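Side-chain contact in iron-regulated outer membrane protein (Neisseria meningitidis, PDB 4B7O), which probably imports iron across the outer membrane of the bacterium as a TonB-dependent transporter: residues Q75-S80 with R86-E91. Numbering follows the deposited sequence.
Sequences QQKDES and RELLKE
Two carboxylates grip Lys90 NZ: the Glu87 OE1 atom, 2.9 Å away and offering its syn lone pair, and Asp692 of the barrel wall. The bridge to Glu87 spans the turn that carries Leu88, the residue on which the contact between the two segments rests. Another short bond, 2.9 Å from Ser80 N to Lys77 O, closes the type I turn from Lys77 to Ser80, whose first and last residues are the two that touch Leu88.

The meeting itself is small and made by van der Waals contact, burying 113 Å² in all. Leu88 CD2 approaches the aliphatic part of Lys77, 3.5 Å from CD, with Lys77 CG slightly farther off at 3.9 Å; the two side chains cross at about a right angle. Bends at chi3 (44°) and chi4 (73°) of Lys77 lead its ammonium away from the leucine, and NZ finds its polar partner at Pro141, a residue that Leu88 also touches. The other methyl, Leu88 CD1, lies 4.0 Å from Ser80 OG, a looser contact; that hydroxyl is hydrogen-bonded to Ala82. With the CA atoms of Lys77 and Leu88 7.8 Å apart, side chains rather than backbones make the junction.

Both segments lie in the plug domain, each running from the end of a short helix (74-77 and 85-88) into a loop or turn; Leu89 is the first residue after helix 85-88 to leave helical geometry. Leu88 and Leu89 pack on Val72 of strand 67-73, while salt bridges from Asp78 to Arg188, Glu79 to Lys698 and Arg646, and Glu91 to Arg657 tie the pair to the surrounding beta-barrel.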
# COMPACT_ATOMS: atom_id res chain seq x y z
N GLN A 75 -5.54 -10.77 16.69
CA GLN A 75 -5.36 -10.80 18.11
C GLN A 75 -4.31 -9.74 18.53
O GLN A 75 -4.44 -9.17 19.60
CB GLN A 75 -5.10 -12.22 18.61
CG GLN A 75 -3.63 -12.65 18.66
CD GLN A 75 -2.93 -12.21 19.94
OE1 GLN A 75 -3.52 -12.20 21.04
NE2 GLN A 75 -1.65 -11.82 19.81
N GLN A 76 -3.33 -9.43 17.68
CA GLN A 76 -2.39 -8.35 18.00
C GLN A 76 -2.94 -6.97 17.85
O GLN A 76 -2.65 -6.10 18.66
CB GLN A 76 -1.18 -8.41 17.11
CG GLN A 76 -0.05 -9.20 17.74
CD GLN A 76 0.92 -9.70 16.70
OE1 GLN A 76 0.99 -9.18 15.57
NE2 GLN A 76 1.68 -10.72 17.07
N LYS A 77 -3.71 -6.74 16.80
CA LYS A 77 -4.38 -5.48 16.59
C LYS A 77 -5.36 -5.13 17.75
O LYS A 77 -5.45 -4.00 18.17
CB LYS A 77 -5.09 -5.58 15.27
CG LYS A 77 -5.27 -4.28 14.55
CD LYS A 77 -5.47 -4.58 13.09
CE LYS A 77 -6.44 -5.74 12.86
NZ LYS A 77 -7.84 -5.33 13.16
N ASP A 78 -6.00 -6.13 18.32
CA ASP A 78 -6.89 -5.90 19.41
C ASP A 78 -6.15 -5.36 20.61
O ASP A 78 -6.74 -4.77 21.47
CB ASP A 78 -7.59 -7.21 19.77
CG ASP A 78 -8.75 -7.54 18.84
OD1 ASP A 78 -9.09 -6.68 18.02
OD2 ASP A 78 -9.31 -8.65 18.89
N GLU A 79 -4.85 -5.55 20.67
CA GLU A 79 -4.07 -5.11 21.83
C GLU A 79 -3.46 -3.78 21.58
O GLU A 79 -2.74 -3.29 22.39
CB GLU A 79 -2.96 -6.14 22.14
CG GLU A 79 -3.55 -7.51 22.45
CD GLU A 79 -2.49 -8.51 22.88
OE1 GLU A 79 -1.40 -8.05 23.28
OE2 GLU A 79 -2.72 -9.74 22.83
N SER A 80 -3.71 -3.22 20.42
CA SER A 80 -3.06 -1.98 20.03
C SER A 80 -4.06 -0.82 19.99
O SER A 80 -5.29 -0.98 19.92
CB SER A 80 -2.43 -2.18 18.66
OG SER A 80 -2.10 -0.97 18.00
N ARG A 86 -0.10 3.36 9.17
CA ARG A 86 1.13 3.98 9.55
C ARG A 86 1.58 3.64 10.99
O ARG A 86 2.75 3.39 11.22
CB ARG A 86 1.08 5.49 9.34
CG ARG A 86 2.34 6.23 9.81
CD ARG A 86 2.22 7.72 9.49
NE ARG A 86 1.14 8.36 10.27
CZ ARG A 86 0.46 9.46 9.91
NH1 ARG A 86 0.71 10.07 8.76
NH2 ARG A 86 -0.47 9.96 10.70
N GLU A 87 0.64 3.67 11.95
CA GLU A 87 1.01 3.35 13.32
C GLU A 87 1.14 1.86 13.51
O GLU A 87 2.02 1.42 14.17
CB GLU A 87 0.06 3.96 14.40
CG GLU A 87 0.11 5.49 14.53
CD GLU A 87 1.45 6.00 15.05
OE1 GLU A 87 2.04 5.34 15.90
OE2 GLU A 87 1.94 7.05 14.59
N LEU A 88 0.23 1.10 12.94
CA LEU A 88 0.25 -0.34 13.09
C LEU A 88 1.57 -0.98 12.69
O LEU A 88 1.99 -1.98 13.31
CB LEU A 88 -0.85 -0.96 12.23
CG LEU A 88 -1.45 -2.24 12.75
CD1 LEU A 88 -1.58 -2.23 14.27
CD2 LEU A 88 -2.82 -2.45 12.12
N LEU A 89 2.19 -0.48 11.61
CA LEU A 89 3.38 -1.11 11.10
C LEU A 89 4.60 -0.22 11.42
O LEU A 89 5.55 -0.15 10.58
CB LEU A 89 3.27 -1.26 9.59
CG LEU A 89 1.93 -1.74 9.04
CD1 LEU A 89 1.89 -1.42 7.57
CD2 LEU A 89 1.70 -3.22 9.25
N LYS A 90 4.58 0.49 12.56
CA LYS A 90 5.65 1.43 12.81
C LYS A 90 7.01 0.77 13.19
O LYS A 90 8.07 1.39 13.07
CB LYS A 90 5.26 2.47 13.84
CG LYS A 90 5.17 1.96 15.25
CD LYS A 90 4.72 3.10 16.17
CE LYS A 90 5.33 4.44 15.71
NZ LYS A 90 4.85 5.69 16.42
N GLU A 91 6.94 -0.47 13.62
CA GLU A 91 8.11 -1.23 13.98
C GLU A 91 8.76 -1.93 12.79
O GLU A 91 9.81 -2.53 12.93
CB GLU A 91 7.71 -2.27 15.00
CG GLU A 91 8.63 -2.21 16.17
CD GLU A 91 8.33 -3.26 17.23
OE1 GLU A 91 7.12 -3.60 17.41
OE2 GLU A 91 9.34 -3.71 17.86